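Long-range contacts in periplasmic binding protein/LacI transcriptional regulator (Burkholderia multivorans, PDB 4YLE), which probably binds a small sugar in the periplasm and delivers it to an ABC transporter, as its substrate-binding protein: residues V93-K104 and I118-D128; V142-V153 and V307-T315. One frame throughout, in Å; residues are numbered along the deposited sequence.

Contact 1 is mostly buried and contact 2 only partly so, yet both belong to the same mixed sheet: strand 119-123 of contact 1 lies next to strand 141-144 of contact 2, and N122 O is 2.8 Å from V142 N, a probable hydrogen bond. Their centres are about 19 Å apart. Within contact 1 a regular parallel ladder passes into a polar knot of loop residues, with amide and hydroxyl groups doing the work. Contact 2 has a short, loosely bonded strand pair, then a strand packed against a helix, where valines, a lysine and ordered waters replace the ladder. Along the chain contact 1 is complete before contact 2 opens.

Contact 1 of 2, residues V93-K104 and I118-D128; sequences VDAIVLAPADSK and IIVVNIDNRLD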
# COMPACT_ATOMS: atom_id res chain seq x y z
N VAL A 93 8.51 -20.17 -12.36
CA VAL A 93 9.16 -19.70 -11.15
C VAL A 93 8.75 -20.63 -10.01
O VAL A 93 7.74 -21.32 -10.10
CB VAL A 93 8.79 -18.24 -10.80
CG1 VAL A 93 9.28 -17.28 -11.89
CG2 VAL A 93 7.27 -18.10 -10.59
N ASP A 94 9.53 -20.61 -8.93
CA ASP A 94 9.27 -21.45 -7.77
C ASP A 94 8.41 -20.78 -6.71
O ASP A 94 7.76 -21.44 -5.91
CB ASP A 94 10.60 -21.89 -7.17
CG ASP A 94 11.43 -22.65 -8.18
OD1 ASP A 94 11.01 -23.78 -8.56
OD2 ASP A 94 12.46 -22.10 -8.60
N ALA A 95 8.43 -19.46 -6.71
CA ALA A 95 7.60 -18.72 -5.79
C ALA A 95 7.22 -17.39 -6.41
O ALA A 95 7.94 -16.87 -7.25
CB ALA A 95 8.34 -18.50 -4.47
N ILE A 96 6.08 -16.87 -5.97
CA ILE A 96 5.59 -15.56 -6.36
C ILE A 96 5.23 -14.77 -5.12
O ILE A 96 4.48 -15.25 -4.28
CB ILE A 96 4.34 -15.64 -7.26
CG1 ILE A 96 4.69 -16.26 -8.60
CG2 ILE A 96 3.77 -14.23 -7.48
CD1 ILE A 96 3.47 -16.60 -9.44
N VAL A 97 5.79 -13.58 -5.02
CA VAL A 97 5.54 -12.67 -3.93
C VAL A 97 4.73 -11.53 -4.54
O VAL A 97 5.26 -10.80 -5.37
CB VAL A 97 6.83 -12.14 -3.31
CG1 VAL A 97 6.52 -11.19 -2.19
CG2 VAL A 97 7.70 -13.32 -2.78
N LEU A 98 3.46 -11.42 -4.15
CA LEU A 98 2.53 -10.57 -4.86
C LEU A 98 1.98 -9.47 -3.96
O LEU A 98 1.50 -9.77 -2.86
CB LEU A 98 1.38 -11.42 -5.41
CG LEU A 98 0.20 -10.66 -6.04
CD1 LEU A 98 0.63 -9.97 -7.32
CD2 LEU A 98 -0.96 -11.63 -6.27
N ALA A 99 2.06 -8.22 -4.43
CA ALA A 99 1.35 -7.05 -3.85
C ALA A 99 0.15 -6.73 -4.75
O ALA A 99 0.30 -6.04 -5.75
CB ALA A 99 2.26 -5.82 -3.75
N PRO A 100 -1.04 -7.27 -4.42
CA PRO A 100 -2.11 -7.29 -5.43
C PRO A 100 -2.80 -5.94 -5.63
O PRO A 100 -3.04 -5.21 -4.66
CB PRO A 100 -3.09 -8.34 -4.88
CG PRO A 100 -2.84 -8.40 -3.44
CD PRO A 100 -1.39 -8.08 -3.23
N ALA A 101 -3.11 -5.62 -6.88
CA ALA A 101 -3.73 -4.34 -7.23
C ALA A 101 -5.21 -4.30 -6.84
O ALA A 101 -5.80 -3.20 -6.71
CB ALA A 101 -3.59 -4.09 -8.72
N ASP A 102 -5.79 -5.49 -6.66
CA ASP A 102 -7.19 -5.69 -6.30
C ASP A 102 -7.26 -6.87 -5.34
O ASP A 102 -6.69 -7.91 -5.63
CB ASP A 102 -8.02 -5.96 -7.55
CG ASP A 102 -9.51 -5.97 -7.29
OD1 ASP A 102 -9.96 -6.72 -6.41
OD2 ASP A 102 -10.23 -5.24 -8.01
N SER A 103 -7.92 -6.72 -4.20
CA SER A 103 -7.91 -7.78 -3.17
C SER A 103 -8.76 -9.02 -3.54
O SER A 103 -8.59 -10.10 -2.98
CB SER A 103 -8.40 -7.21 -1.85
OG SER A 103 -7.38 -6.38 -1.29
N LYS A 104 -9.69 -8.83 -4.47
CA LYS A 104 -10.50 -9.96 -4.96
C LYS A 104 -10.07 -10.48 -6.33
O LYS A 104 -10.07 -11.70 -6.58
CB LYS A 104 -11.98 -9.55 -5.04
CG LYS A 104 -12.62 -9.28 -3.69
CD LYS A 104 -14.14 -9.27 -3.81
CE LYS A 104 -14.81 -8.36 -2.81
NZ LYS A 104 -14.57 -6.92 -3.14
N ILE A 118 3.45 -23.64 -7.38
CA ILE A 118 4.21 -22.45 -7.01
C ILE A 118 3.81 -22.00 -5.61
O ILE A 118 2.63 -22.03 -5.25
CB ILE A 118 3.98 -21.31 -8.03
CG1 ILE A 118 4.40 -21.78 -9.43
CG2 ILE A 118 4.73 -20.05 -7.64
CD1 ILE A 118 4.11 -20.79 -10.54
N ILE A 119 4.78 -21.58 -4.80
CA ILE A 119 4.49 -21.02 -3.50
C ILE A 119 4.14 -19.56 -3.73
O ILE A 119 4.88 -18.84 -4.38
CB ILE A 119 5.71 -21.19 -2.52
CG1 ILE A 119 5.97 -22.68 -2.25
CG2 ILE A 119 5.50 -20.43 -1.19
CD1 ILE A 119 4.80 -23.41 -1.59
N VAL A 120 3.00 -19.13 -3.21
CA VAL A 120 2.62 -17.71 -3.28
C VAL A 120 2.55 -17.11 -1.90
O VAL A 120 1.93 -17.67 -1.01
CB VAL A 120 1.26 -17.54 -3.97
CG1 VAL A 120 0.88 -16.07 -4.05
CG2 VAL A 120 1.27 -18.22 -5.35
N VAL A 121 3.19 -15.95 -1.75
CA VAL A 121 3.15 -15.15 -0.54
C VAL A 121 2.56 -13.81 -0.93
O VAL A 121 2.92 -13.26 -1.95
CB VAL A 121 4.55 -14.97 0.05
CG1 VAL A 121 4.49 -14.13 1.30
CG2 VAL A 121 5.20 -16.34 0.37
N ASN A 122 1.66 -13.34 -0.09
CA ASN A 122 0.90 -12.11 -0.27
C ASN A 122 1.58 -11.05 0.57
O ASN A 122 1.77 -11.26 1.77
CB ASN A 122 -0.54 -12.39 0.18
CG ASN A 122 -1.49 -11.22 0.06
OD1 ASN A 122 -2.62 -11.36 0.52
ND2 ASN A 122 -1.09 -10.11 -0.57
N ILE A 123 1.94 -9.92 -0.04
CA ILE A 123 2.40 -8.78 0.75
C ILE A 123 1.58 -7.52 0.51
O ILE A 123 0.84 -7.46 -0.46
CB ILE A 123 3.87 -8.45 0.46
CG1 ILE A 123 4.06 -7.89 -0.96
CG2 ILE A 123 4.77 -9.71 0.68
CD1 ILE A 123 5.53 -7.47 -1.29
N ASP A 124 1.73 -6.54 1.42
CA ASP A 124 1.25 -5.15 1.27
C ASP A 124 -0.27 -5.05 1.43
O ASP A 124 -0.77 -4.54 2.44
CB ASP A 124 1.69 -4.58 -0.08
CG ASP A 124 1.18 -3.16 -0.32
OD1 ASP A 124 0.88 -2.48 0.65
OD2 ASP A 124 1.11 -2.74 -1.50
N ASN A 125 -0.99 -5.55 0.44
CA ASN A 125 -2.43 -5.47 0.43
C ASN A 125 -3.01 -6.87 0.48
O ASN A 125 -2.77 -7.67 -0.41
CB ASN A 125 -2.92 -4.76 -0.82
CG ASN A 125 -4.40 -4.82 -0.96
OD1 ASN A 125 -5.16 -4.68 0.02
ND2 ASN A 125 -4.88 -5.01 -2.21
N ARG A 126 -3.76 -7.16 1.52
CA ARG A 126 -4.20 -8.52 1.75
C ARG A 126 -5.31 -8.91 0.79
O ARG A 126 -6.28 -8.18 0.61
CB ARG A 126 -4.65 -8.69 3.19
CG ARG A 126 -4.75 -10.13 3.63
CD ARG A 126 -5.51 -10.24 4.92
NE ARG A 126 -4.86 -9.49 5.99
CZ ARG A 126 -4.16 -10.04 6.98
NH1 ARG A 126 -4.01 -11.37 7.07
NH2 ARG A 126 -3.61 -9.25 7.90
N LEU A 127 -5.14 -10.08 0.17
CA LEU A 127 -6.19 -10.71 -0.61
C LEU A 127 -7.40 -10.96 0.24
O LEU A 127 -7.29 -11.16 1.45
CB LEU A 127 -5.68 -12.03 -1.20
CG LEU A 127 -4.57 -11.86 -2.23
CD1 LEU A 127 -3.91 -13.20 -2.48
CD2 LEU A 127 -5.10 -11.26 -3.53
N ASP A 128 -8.58 -10.95 -0.37
CA ASP A 128 -9.80 -11.04 0.40
C ASP A 128 -9.91 -12.45 1.00
O ASP A 128 -9.86 -13.43 0.27
CB ASP A 128 -11.00 -10.72 -0.46
CG ASP A 128 -12.28 -10.59 0.35
OD1 ASP A 128 -12.59 -11.49 1.16
OD2 ASP A 128 -12.98 -9.58 0.17
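S103 OG is gripped from several sides: it donates to R126 O at 2.8 Å, takes a weak bond from N125 ND2, and also bonds T177 N. With chi1 at -74°, OG stands beside its own backbone N, where the loop after strand 119-123 meets it. The same N125 amide nitrogen makes a straighter bond to P100 O (3.1 Å, 174° at the hydrogen); that oxygen lies in the amide plane, although the nitrogen sits above the carbonyl plane of P100. N125 OD1 accepts from N178 N, so both ends of the amide are held and its flip is fixed. Next along, D128 N bonds S103 O at 2.7 Å.

N122 braces its own loop: OD1 receives L127 N on a lone pair. N122 ND2 donates to N125 O, gives a weak bond to L98 O (3.5 Å) and meets P100 CD at 3.4 Å, the side chains crossing at about a right angle. L127 CD2 closes on P100 CG at 3.6 Å. Before the loops, strands 95-98 and 119-123 run 15° from parallel; I96 and L98 each give and take a backbone bond, and V97 CG1 packs on I123 CG2 (3.7 Å). D124, salt-bridged to K40, bonds an unidentified ligand. This is a beta-alpha-beta unit, crossing over through helix 107-115, with ligand-facing loops at the carboxyl ends of its strands, as in periplasmic binding proteins.

Contact 2 of 2, residues V142-V153 and V307-T315; sequences VGPDNRKGARKV and VETPVDLVT
K152 reaches across from helix 146-160 to V311 O, its NZ 2.7 Å away and in the carbonyl plane, with a C=O...N angle of 160°. The stretched chain lays CD and CE along the same oxygen before the ammonium arrives. NZ also has a long salt bridge to D312 OD1; D312's other carboxylate oxygen, OD2, bonds Y278 OH. A water joins K152 NZ to L313 N.

V311 spreads its two methyls over the strand-to-helix turn: CG1 meets the backbone of G149 directly, 3.8 Å from its CA, and CG2 presses on P144 CB at 3.4 Å, a squeezed carbon pair. Further on, L313 CD1 lies against the helix backbone, 4.0 Å from V153 CA.

At the other end T309 N bonds G143 O (3.1 Å), nearly straight at the hydrogen, but the donor stands well above the carbonyl plane of G143. G143 N returns only a weak bond to V307 O. The chi1 of T309, 48°, sets OG1 between its own N and carbonyl carbon, 3.0 Å from G143 C but poorly angled for a bond to G143 O. V142 CG2 runs alongside V307 CB (4.0 Å). E308, extended, sets its carboxylate over D145 CB; water bridges E308 OE2 to D145 N and T309 O, while another water links E308 OE1, D145 OD2 and K148 NZ. D145 OD1 accepts K148 N at 3.0 Å, the N-cap of helix 146-160, with a weaker bond from R147 N. Strand 308-314 thus follows the strand-to-helix turn from one lobe toward the other, consistent with the interlobe hinge of a periplasmic binding protein.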
# COMPACT_ATOMS: atom_id res chain seq x y z
N VAL A 142 2.34 -11.18 4.54
CA VAL A 142 3.35 -10.32 5.17
C VAL A 142 3.01 -8.87 4.87
O VAL A 142 3.02 -8.44 3.73
CB VAL A 142 4.74 -10.66 4.63
CG1 VAL A 142 5.80 -9.76 5.25
CG2 VAL A 142 5.05 -12.12 4.85
N GLY A 143 2.66 -8.12 5.91
CA GLY A 143 2.43 -6.71 5.76
C GLY A 143 1.92 -6.11 7.04
O GLY A 143 1.80 -6.79 8.08
N PRO A 144 1.59 -4.82 6.97
CA PRO A 144 1.19 -4.04 8.14
C PRO A 144 -0.28 -4.09 8.47
O PRO A 144 -1.14 -4.41 7.66
CB PRO A 144 1.58 -2.63 7.74
CG PRO A 144 1.33 -2.61 6.27
CD PRO A 144 1.84 -3.95 5.81
N ASP A 145 -0.55 -3.68 9.70
CA ASP A 145 -1.91 -3.42 10.14
C ASP A 145 -2.18 -1.96 9.76
O ASP A 145 -1.71 -1.03 10.43
CB ASP A 145 -2.06 -3.65 11.64
CG ASP A 145 -3.46 -3.36 12.14
OD1 ASP A 145 -4.11 -2.45 11.59
OD2 ASP A 145 -3.93 -4.04 13.10
N ASN A 146 -2.87 -1.76 8.65
CA ASN A 146 -3.05 -0.42 8.13
C ASN A 146 -4.04 0.41 8.94
O ASN A 146 -4.09 1.62 8.78
CB ASN A 146 -3.49 -0.46 6.66
CG ASN A 146 -2.33 -0.73 5.73
OD1 ASN A 146 -1.45 0.12 5.57
ND2 ASN A 146 -2.29 -1.92 5.14
N ARG A 147 -4.85 -0.23 9.78
CA ARG A 147 -5.81 0.53 10.59
C ARG A 147 -5.03 1.18 11.73
O ARG A 147 -5.14 2.37 11.97
CB ARG A 147 -6.93 -0.37 11.10
CG ARG A 147 -8.07 0.35 11.80
CD ARG A 147 -9.26 -0.56 12.12
NE ARG A 147 -10.40 0.26 12.53
CZ ARG A 147 -11.67 -0.11 12.48
NH1 ARG A 147 -12.03 -1.32 12.06
NH2 ARG A 147 -12.61 0.75 12.88
N LYS A 148 -4.19 0.39 12.39
CA LYS A 148 -3.30 0.97 13.41
C LYS A 148 -2.34 2.00 12.83
O LYS A 148 -2.06 3.00 13.47
CB LYS A 148 -2.48 -0.14 14.09
CG LYS A 148 -3.28 -1.08 14.96
CD LYS A 148 -2.39 -2.15 15.55
CE LYS A 148 -3.18 -3.12 16.45
NZ LYS A 148 -2.34 -4.22 17.03
N GLY A 149 -1.82 1.74 11.62
CA GLY A 149 -0.91 2.66 10.97
C GLY A 149 -1.57 4.00 10.71
O GLY A 149 -1.05 5.03 11.14
N ALA A 150 -2.72 3.99 10.04
CA ALA A 150 -3.46 5.21 9.76
C ALA A 150 -3.88 5.91 11.05
O ALA A 150 -3.90 7.11 11.11
CB ALA A 150 -4.68 4.90 8.89
N ARG A 151 -4.18 5.13 12.09
CA ARG A 151 -4.58 5.70 13.39
C ARG A 151 -3.45 6.51 13.98
O ARG A 151 -3.69 7.57 14.56
CB ARG A 151 -4.99 4.60 14.36
CG ARG A 151 -5.39 5.08 15.80
CD ARG A 151 -6.63 5.92 15.80
NE ARG A 151 -6.90 6.49 17.13
CZ ARG A 151 -7.65 5.92 18.07
NH1 ARG A 151 -8.25 4.76 17.84
NH2 ARG A 151 -7.81 6.51 19.24
N LYS A 152 -2.21 6.03 13.86
CA LYS A 152 -1.06 6.82 14.31
C LYS A 152 -1.01 8.19 13.63
O LYS A 152 -0.79 9.21 14.29
CB LYS A 152 0.26 6.09 14.03
CG LYS A 152 0.53 4.90 14.91
CD LYS A 152 1.89 4.31 14.58
CE LYS A 152 2.28 3.25 15.61
NZ LYS A 152 3.74 2.90 15.54
N VAL A 153 -1.16 8.21 12.30
CA VAL A 153 -1.11 9.43 11.52
C VAL A 153 -2.28 10.32 11.90
O VAL A 153 -2.09 11.49 12.20
CB VAL A 153 -1.12 9.13 10.03
CG1 VAL A 153 -1.12 10.42 9.20
CG2 VAL A 153 0.12 8.24 9.69
N VAL A 307 2.60 -12.70 9.64
CA VAL A 307 3.77 -11.86 9.88
C VAL A 307 3.40 -10.39 9.76
O VAL A 307 3.24 -9.87 8.65
CB VAL A 307 4.91 -12.15 8.89
CG1 VAL A 307 6.11 -11.21 9.14
CG2 VAL A 307 5.32 -13.61 8.95
N GLU A 308 3.24 -9.72 10.90
CA GLU A 308 2.91 -8.30 10.87
C GLU A 308 4.18 -7.49 10.83
O GLU A 308 5.06 -7.66 11.67
CB GLU A 308 2.07 -7.87 12.07
CG GLU A 308 1.58 -6.43 11.92
CD GLU A 308 0.77 -5.97 13.11
OE1 GLU A 308 -0.11 -6.74 13.52
OE2 GLU A 308 1.03 -4.85 13.62
N THR A 309 4.27 -6.59 9.86
CA THR A 309 5.42 -5.70 9.76
C THR A 309 5.00 -4.36 10.34
O THR A 309 3.81 -4.01 10.30
CB THR A 309 5.89 -5.54 8.30
OG1 THR A 309 4.79 -5.28 7.45
CG2 THR A 309 6.53 -6.80 7.79
N PRO A 310 5.97 -3.60 10.91
CA PRO A 310 5.58 -2.42 11.67
C PRO A 310 5.28 -1.19 10.83
O PRO A 310 5.66 -1.10 9.67
CB PRO A 310 6.81 -2.16 12.55
CG PRO A 310 7.95 -2.69 11.72
CD PRO A 310 7.41 -3.88 11.02
N VAL A 311 4.60 -0.23 11.45
CA VAL A 311 4.35 1.07 10.85
C VAL A 311 4.72 2.17 11.86
O VAL A 311 4.25 2.15 12.98
CB VAL A 311 2.90 1.23 10.45
CG1 VAL A 311 2.68 2.61 9.85
CG2 VAL A 311 2.50 0.17 9.45
N ASP A 312 5.56 3.11 11.46
CA ASP A 312 5.92 4.21 12.34
C ASP A 312 5.51 5.56 11.79
O ASP A 312 5.64 5.83 10.60
CB ASP A 312 7.41 4.22 12.60
CG ASP A 312 7.85 3.00 13.37
OD1 ASP A 312 7.39 2.85 14.52
OD2 ASP A 312 8.61 2.20 12.82
N LEU A 313 5.06 6.41 12.70
CA LEU A 313 4.74 7.78 12.38
C LEU A 313 6.00 8.55 12.00
O LEU A 313 7.05 8.39 12.65
CB LEU A 313 4.07 8.42 13.59
CG LEU A 313 3.78 9.92 13.56
CD1 LEU A 313 2.72 10.21 12.57
CD2 LEU A 313 3.34 10.36 14.93
N VAL A 314 5.91 9.34 10.94
CA VAL A 314 6.98 10.22 10.51
C VAL A 314 6.46 11.65 10.44
O VAL A 314 5.47 11.92 9.78
CB VAL A 314 7.53 9.82 9.17
CG1 VAL A 314 8.65 10.76 8.74
CG2 VAL A 314 8.02 8.38 9.24
N THR A 315 7.16 12.54 11.14
CA THR A 315 6.88 13.97 11.13
C THR A 315 8.17 14.77 10.89
O THR A 315 9.19 14.18 10.55
CB THR A 315 6.28 14.43 12.45
OG1 THR A 315 7.24 14.21 13.48
CG2 THR A 315 5.03 13.66 12.75
O HOH W 1 1.66 -3.06 11.64
O HOH W 2 -2.18 -5.63 14.83
O HOH W 3 0.82 -4.01 16.02
O HOH W 4 4.85 5.48 15.53